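Local coordinates for protein putative polyprenyl synthetase (Streptomyces coelicolor, PDB 3NF2) that probably joins isoprenyl diphosphate units into longer prenyl chains, as a magnesium-dependent member of the FPP/GGPP synthase family, at residues Y212-H215 with L216-F220; L257-G261 with A262-R266; R309-H312 with T313-I316. All blocks are in the same frame, centred on the assembly; numbering follows the deposited sequence.

Contact 1: residues Y212-H215 with L216-F220; sequences YGYH and LGLAF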
loop_
_atom_site.group_PDB
_atom_site.type_symbol
_atom_site.label_atom_id
_atom_site.label_comp_id
_atom_site.label_asym_id
_atom_site.label_seq_id
_atom_site.Cartn_x
_atom_site.Cartn_y
_atom_site.Cartn_z
ATOM N N TYR A 212 -20.286 -0.650 17.096
ATOM C CA TYR A 212 -21.218 0.365 16.638
ATOM C C TYR A 212 -20.939 0.753 15.184
ATOM O O TYR A 212 -21.859 0.825 14.365
ATOM C CB TYR A 212 -21.155 1.596 17.556
ATOM C CG TYR A 212 -21.627 2.871 16.901
ATOM C CD1 TYR A 212 -20.721 3.753 16.313
ATOM C CD2 TYR A 212 -22.979 3.193 16.857
ATOM C CE1 TYR A 212 -21.157 4.914 15.677
ATOM C CE2 TYR A 212 -23.428 4.366 16.238
ATOM C CZ TYR A 212 -22.509 5.225 15.655
ATOM O OH TYR A 212 -22.941 6.393 15.037
ATOM N N GLY A 213 -19.665 1.000 14.871
ATOM C CA GLY A 213 -19.298 1.562 13.579
ATOM C C GLY A 213 -19.445 0.564 12.458
ATOM O O GLY A 213 -19.925 0.908 11.379
ATOM N N TYR A 214 -19.020 -0.667 12.731
ATOM C CA TYR A 214 -19.167 -1.802 11.819
ATOM C C TYR A 214 -20.612 -2.029 11.413
ATOM O O TYR A 214 -20.920 -2.097 10.223
ATOM C CB TYR A 214 -18.601 -3.072 12.454
ATOM C CG TYR A 214 -18.416 -4.223 11.493
ATOM C CD1 TYR A 214 -19.383 -5.225 11.379
ATOM C CD2 TYR A 214 -17.269 -4.322 10.708
ATOM C CE1 TYR A 214 -19.218 -6.288 10.497
ATOM C CE2 TYR A 214 -17.094 -5.383 9.820
ATOM C CZ TYR A 214 -18.071 -6.362 9.723
ATOM O OH TYR A 214 -17.901 -7.416 8.857
ATOM N N HIS A 215 -21.497 -2.126 12.401
ATOM C CA HIS A 215 -22.913 -2.368 12.132
ATOM C C HIS A 215 -23.607 -1.162 11.522
ATOM O O HIS A 215 -24.521 -1.316 10.707
ATOM C CB HIS A 215 -23.626 -2.912 13.370
ATOM C CG HIS A 215 -23.224 -4.314 13.704
ATOM N ND1 HIS A 215 -23.716 -5.409 13.025
ATOM C CD2 HIS A 215 -22.345 -4.799 14.613
ATOM C CE1 HIS A 215 -23.168 -6.510 13.514
ATOM N NE2 HIS A 215 -22.337 -6.169 14.483
ATOM N N LEU A 216 -23.130 0.029 11.864
ATOM C CA LEU A 216 -23.535 1.245 11.159
ATOM C C LEU A 216 -23.105 1.201 9.685
ATOM O O LEU A 216 -23.833 1.674 8.802
ATOM C CB LEU A 216 -22.945 2.479 11.843
ATOM C CG LEU A 216 -23.125 3.846 11.175
ATOM C CD1 LEU A 216 -24.594 4.177 11.122
ATOM C CD2 LEU A 216 -22.358 4.943 11.889
ATOM N N GLY A 217 -21.921 0.631 9.439
ATOM C CA GLY A 217 -21.384 0.473 8.095
ATOM C C GLY A 217 -22.220 -0.439 7.226
ATOM O O GLY A 217 -22.491 -0.128 6.056
ATOM N N LEU A 218 -22.647 -1.554 7.808
ATOM C CA LEU A 218 -23.535 -2.495 7.126
ATOM C C LEU A 218 -24.897 -1.885 6.822
ATOM O O LEU A 218 -25.461 -2.123 5.744
ATOM C CB LEU A 218 -23.693 -3.777 7.943
ATOM C CG LEU A 218 -22.467 -4.696 8.042
ATOM C CD1 LEU A 218 -22.692 -5.751 9.104
ATOM C CD2 LEU A 218 -22.177 -5.373 6.703
ATOM N N ALA A 219 -25.412 -1.080 7.755
ATOM C CA ALA A 219 -26.699 -0.414 7.554
ATOM C C ALA A 219 -26.569 0.599 6.428
ATOM O O ALA A 219 -27.472 0.755 5.600
ATOM C CB ALA A 219 -27.165 0.258 8.838
ATOM N N PHE A 220 -25.417 1.264 6.400
ATOM C CA PHE A 220 -25.096 2.262 5.384
ATOM C C PHE A 220 -24.983 1.626 4.002
ATOM O O PHE A 220 -25.535 2.147 3.027
ATOM C CB PHE A 220 -23.806 3.011 5.778
ATOM C CG PHE A 220 -23.316 3.976 4.743
ATOM C CD1 PHE A 220 -23.936 5.210 4.570
ATOM C CD2 PHE A 220 -22.215 3.656 3.948
ATOM C CE1 PHE A 220 -23.475 6.109 3.611
ATOM C CE2 PHE A 220 -21.746 4.546 2.986
ATOM C CZ PHE A 220 -22.381 5.770 2.816
#
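The ring of Tyr-212 lies alongside Leu-216 one helical turn on, the two side chains pointing the same way. A single methyl does the touching: CD2 of Leu-216 sits 3.8 Å from CZ of Tyr-212, approaching the ring obliquely at its hydroxyl end. Both residues turn CG opposite the backbone N (chi1 157° in Tyr-212, 174° in Leu-216), which lets the two side chains run in the same direction. The phenol oxygen is buried but satisfied, being hydrogen-bonded to the carbonyl of Phe-332, whose ring also meets that of Tyr-212 nearly at right angles.

A second pair repeats the four-residue spacing on another flank. Leu-218 slants across Tyr-214 and brings CD1 to 3.8 Å from CE1 of the tyrosine. The same CD1 lies 4.1 Å from ND1 of His-215, so one methyl of Leu-218 touches both aromatic residues. The polar end of His-215 has its partner elsewhere: ND1 is hydrogen-bonded to OE1 of Gln-311 on helix 300-319, a bond likely to limit rotation of the ring.

The backbone beneath is regular. Leu-216 N donates to Tyr-212 O at 2.9 Å, and Gly-217 N, Leu-218 N and Ala-219 N bond in the same way to the carbonyls of Gly-213, Tyr-214 and His-215.

Leu-216 also packs on helix 326-339, while Tyr-214 rests on Ala-189 of helix 173-198. These are contacts between residues i and i+4 in a mostly buried part of helix 203-230, in the mainly helical isoprenoid synthase fold.

Contact 2: residues L257-G261 with A262-R266; sequences LAAGG and AASER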
loop_
_atom_site.group_PDB
_atom_site.type_symbol
_atom_site.label_atom_id
_atom_site.label_comp_id
_atom_site.label_asym_id
_atom_site.label_seq_id
_atom_site.Cartn_x
_atom_site.Cartn_y
_atom_site.Cartn_z
ATOM N N LEU A 257 -31.714 -13.630 -5.466
ATOM C CA LEU A 257 -31.218 -14.891 -6.033
ATOM C C LEU A 257 -31.332 -16.052 -5.062
ATOM O O LEU A 257 -31.639 -17.178 -5.470
ATOM C CB LEU A 257 -29.769 -14.767 -6.514
ATOM C CG LEU A 257 -29.546 -13.861 -7.726
ATOM C CD1 LEU A 257 -28.062 -13.709 -8.012
ATOM C CD2 LEU A 257 -30.282 -14.382 -8.950
ATOM N N ALA A 258 -31.111 -15.771 -3.781
ATOM C CA ALA A 258 -31.111 -16.805 -2.752
ATOM C C ALA A 258 -32.519 -17.241 -2.372
ATOM O O ALA A 258 -32.695 -18.274 -1.713
ATOM C CB ALA A 258 -30.354 -16.322 -1.513
ATOM N N ALA A 259 -33.508 -16.450 -2.784
ATOM C CA ALA A 259 -34.895 -16.665 -2.391
ATOM C C ALA A 259 -35.528 -17.959 -2.901
ATOM O O ALA A 259 -36.177 -18.657 -2.140
ATOM C CB ALA A 259 -35.764 -15.465 -2.786
ATOM N N GLY A 260 -35.366 -18.282 -4.179
ATOM C CA GLY A 260 -36.180 -19.356 -4.775
ATOM C C GLY A 260 -37.611 -18.908 -5.087
ATOM O O GLY A 260 -38.133 -17.957 -4.479
ATOM N N GLY A 261 -38.251 -19.589 -6.035
ATOM C CA GLY A 261 -39.546 -19.148 -6.550
ATOM C C GLY A 261 -39.351 -18.557 -7.932
ATOM O O GLY A 261 -38.222 -18.253 -8.327
ATOM N N ALA A 262 -40.448 -18.375 -8.658
ATOM C CA ALA A 262 -40.405 -18.046 -10.087
ATOM C C ALA A 262 -39.694 -16.741 -10.433
ATOM O O ALA A 262 -39.117 -16.616 -11.514
ATOM C CB ALA A 262 -41.817 -18.049 -10.677
ATOM N N ALA A 263 -39.764 -15.770 -9.527
ATOM C CA ALA A 263 -39.097 -14.490 -9.711
ATOM C C ALA A 263 -37.592 -14.679 -9.563
ATOM O O ALA A 263 -36.812 -14.234 -10.401
ATOM C CB ALA A 263 -39.606 -13.487 -8.683
ATOM N N SER A 264 -37.213 -15.373 -8.498
ATOM C CA SER A 264 -35.824 -15.670 -8.202
ATOM C C SER A 264 -35.149 -16.514 -9.286
ATOM O O SER A 264 -34.033 -16.196 -9.710
ATOM C CB SER A 264 -35.748 -16.403 -6.879
ATOM O OG SER A 264 -34.408 -16.734 -6.569
ATOM N N GLU A 265 -35.830 -17.578 -9.718
ATOM C CA GLU A 265 -35.306 -18.477 -10.747
ATOM C C GLU A 265 -35.093 -17.731 -12.057
ATOM O O GLU A 265 -34.049 -17.870 -12.688
ATOM C CB GLU A 265 -36.236 -19.683 -10.965
ATOM C CG GLU A 265 -36.492 -20.563 -9.729
ATOM C CD GLU A 265 -35.367 -21.548 -9.406
ATOM O OE1 GLU A 265 -34.565 -21.882 -10.304
ATOM O OE2 GLU A 265 -35.301 -22.003 -8.243
ATOM N N ARG A 266 -36.064 -16.918 -12.457
ATOM C CA ARG A 266 -35.958 -16.193 -13.723
ATOM C C ARG A 266 -34.869 -15.113 -13.701
ATOM O O ARG A 266 -34.151 -14.912 -14.693
ATOM C CB ARG A 266 -37.311 -15.610 -14.133
ATOM C CG ARG A 266 -37.315 -14.927 -15.505
ATOM C CD ARG A 266 -36.810 -15.860 -16.613
ATOM N NE ARG A 266 -36.639 -15.138 -17.867
ATOM C CZ ARG A 266 -36.002 -15.609 -18.934
ATOM N NH1 ARG A 266 -35.910 -14.858 -20.020
ATOM N NH2 ARG A 266 -35.453 -16.820 -18.915
HETATM O O HOH W 1 -39.007 -15.706 -6.126
#
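A tight helix-to-helix turn joins helix 251-259 to helix 262-275, with Gly-260 the first residue to leave the helical conformation and Gly-261 standing at the N-cap of the second helix. Ser-264 reaches back from the first turn of the new helix to the end of the old one. Its OG, set opposite its own backbone N (chi1 179°), points into the bend and accepts a weak hydrogen bond from Gly-260 N at 3.0 Å. The hydroxyl is also hydrogen-bonded to the carbonyl of Ala-256, so one small side chain ties both the last turn and the exit of helix 251-259. CB of Ser-264 lies against the same backbone, 3.3 Å from Gly-260 N, and 4.2 Å from CB of Ala-259.

The carbonyl of Gly-261 starts the next helix. Glu-265 N donates to Gly-261 O at 2.8 Å, nearly straight at the hydrogen (169°). CG of Glu-265 folds over the same Gly-261 O at 3.2 Å, its first torsion placing it beside the backbone N. A water bridges the turn, donating a hydrogen bond to Gly-260 O and accepting one from Ser-264 N.

Both glycines have positive phi, where a side chain would press on the preceding carbonyl oxygen; this lets the chain leave one helix and enter the next within two residues.

The turn lies near the surface, its centre about 29 Å from the centre of the chain. Leu-257 packs against Leu-267 and Leu-271 of helix 262-275, and its carbonyl accepts a hydrogen bond from Arg-170, in the segment between helices 139-165 and 173-198.

Contact 3: residues R309-H312 with T313-I316; sequences RRQH and TIAI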
loop_
_atom_site.group_PDB
_atom_site.type_symbol
_atom_site.label_atom_id
_atom_site.label_comp_id
_atom_site.label_asym_id
_atom_site.label_seq_id
_atom_site.Cartn_x
_atom_site.Cartn_y
_atom_site.Cartn_z
ATOM N N ARG A 309 -32.466 -1.754 8.696
ATOM C CA ARG A 309 -33.137 -1.531 9.983
ATOM C C ARG A 309 -32.532 -2.369 11.105
ATOM O O ARG A 309 -32.260 -1.850 12.184
ATOM C CB ARG A 309 -34.644 -1.779 9.844
ATOM C CG ARG A 309 -35.405 -2.100 11.140
ATOM C CD ARG A 309 -36.912 -1.851 11.009
ATOM N NE ARG A 309 -37.486 -2.381 9.768
ATOM C CZ ARG A 309 -38.021 -1.636 8.799
ATOM N NH1 ARG A 309 -38.508 -2.219 7.710
ATOM N NH2 ARG A 309 -38.073 -0.311 8.912
ATOM N N ARG A 310 -32.291 -3.650 10.839
ATOM C CA ARG A 310 -31.676 -4.532 11.829
ATOM C C ARG A 310 -30.291 -4.036 12.238
ATOM O O ARG A 310 -29.988 -3.975 13.427
ATOM C CB ARG A 310 -31.586 -5.978 11.318
ATOM C CG ARG A 310 -31.258 -7.014 12.409
ATOM C CD ARG A 310 -30.453 -8.199 11.855
ATOM N NE ARG A 310 -30.096 -9.162 12.905
ATOM C CZ ARG A 310 -28.982 -9.899 12.927
ATOM N NH1 ARG A 310 -28.075 -9.801 11.960
ATOM N NH2 ARG A 310 -28.768 -10.739 13.931
ATOM N N GLN A 311 -29.469 -3.675 11.252
ATOM C CA GLN A 311 -28.081 -3.275 11.497
ATOM C C GLN A 311 -27.972 -1.946 12.251
ATOM O O GLN A 311 -27.121 -1.798 13.129
ATOM C CB GLN A 311 -27.290 -3.229 10.189
ATOM C CG GLN A 311 -27.006 -4.599 9.603
ATOM C CD GLN A 311 -26.038 -5.383 10.462
ATOM O OE1 GLN A 311 -25.177 -4.806 11.121
ATOM N NE2 GLN A 311 -26.178 -6.706 10.466
ATOM N N HIS A 312 -28.833 -1.003 11.885
ATOM C CA HIS A 312 -29.043 0.246 12.612
ATOM C C HIS A 312 -29.246 -0.025 14.108
ATOM O O HIS A 312 -28.574 0.567 14.950
ATOM C CB HIS A 312 -30.264 0.958 12.024
ATOM C CG HIS A 312 -30.592 2.269 12.670
ATOM N ND1 HIS A 312 -31.277 2.364 13.863
ATOM C CD2 HIS A 312 -30.370 3.541 12.262
ATOM C CE1 HIS A 312 -31.444 3.638 14.173
ATOM N NE2 HIS A 312 -30.898 4.372 13.220
ATOM N N THR A 313 -30.161 -0.942 14.406
ATOM C CA THR A 313 -30.525 -1.323 15.760
ATOM C C THR A 313 -29.348 -1.935 16.513
ATOM O O THR A 313 -29.087 -1.547 17.644
ATOM C CB THR A 313 -31.752 -2.277 15.736
ATOM O OG1 THR A 313 -32.894 -1.553 15.256
ATOM C CG2 THR A 313 -32.055 -2.879 17.113
ATOM N N ILE A 314 -28.633 -2.869 15.888
ATOM C CA ILE A 314 -27.436 -3.479 16.505
ATOM C C ILE A 314 -26.344 -2.437 16.804
ATOM O O ILE A 314 -25.673 -2.504 17.851
ATOM C CB ILE A 314 -26.869 -4.637 15.647
ATOM C CG1 ILE A 314 -27.955 -5.697 15.428
ATOM C CG2 ILE A 314 -25.624 -5.284 16.311
ATOM C CD1 ILE A 314 -27.762 -6.554 14.186
ATOM N N ALA A 315 -26.195 -1.468 15.897
ATOM C CA ALA A 315 -25.254 -0.359 16.086
ATOM C C ALA A 315 -25.639 0.506 17.293
ATOM O O ALA A 315 -24.854 0.652 18.226
ATOM C CB ALA A 315 -25.163 0.494 14.823
ATOM N N ILE A 316 -26.857 1.045 17.265
ATOM C CA ILE A 316 -27.379 1.938 18.303
ATOM C C ILE A 316 -27.486 1.250 19.665
ATOM O O ILE A 316 -27.248 1.869 20.704
ATOM C CB ILE A 316 -28.705 2.613 17.836
ATOM C CG1 ILE A 316 -28.363 3.897 17.067
ATOM C CG2 ILE A 316 -29.671 2.873 19.003
ATOM C CD1 ILE A 316 -29.532 4.848 16.829
#
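Two donors of Thr-313 grip the carbonyl of Arg-309: N and OG1 each lie 3.2 Å from its O and reach it from opposite faces of the carbonyl plane. The hydroxyl is placed there by chi1 -66°, beside the threonine's own N. Further backbone bonds follow, Ile-316 N meeting His-312 O at 2.9 Å and 175°, nearly straight.

Van der Waals contacts link residues four apart. CD1 of Ile-314 lies 3.6 Å above one face of the Arg-310 guanidinium, toward its rim, and its closest atom there is NE at 3.7 Å. On another flank Ile-316 runs side by side with His-312, its CD1 3.5 Å from CE1 of the imidazole. These flanks belong to helix 300-319, which in this helical isoprenoid synthase fold packs against both helix 203-230 and helix 326-339.

One polar end is held from the latter: NE2 of His-312 bonds to Asp-337. With an alanine in place of His-312, Asp-337 would probably lose a hydrogen-bonding mate and the CD1 methyl of Ile-316 the ring it packs against. Arg-309 forms a salt bridge with Asp-306 one turn earlier.

Along the chain the three contacts come in series: 212-220 on helix 203-230, then the turn at 257-266 between helices 251-259 and 262-275, then 309-316 on helix 300-319. Contacts 1 and 3 are neighbours in space, their centres about 8 Å apart, because their two helices pack together; CB of Ala-315 rests 3.4 Å from Tyr-212 O. Contact 2 stands apart, its centre about 28 Å from that of contact 1 and about 27 Å from that of contact 3. Contacts 1 and 3 are each within one helix, and the faces of those two helices meet, while contact 2 turns the chain at the exposed periphery.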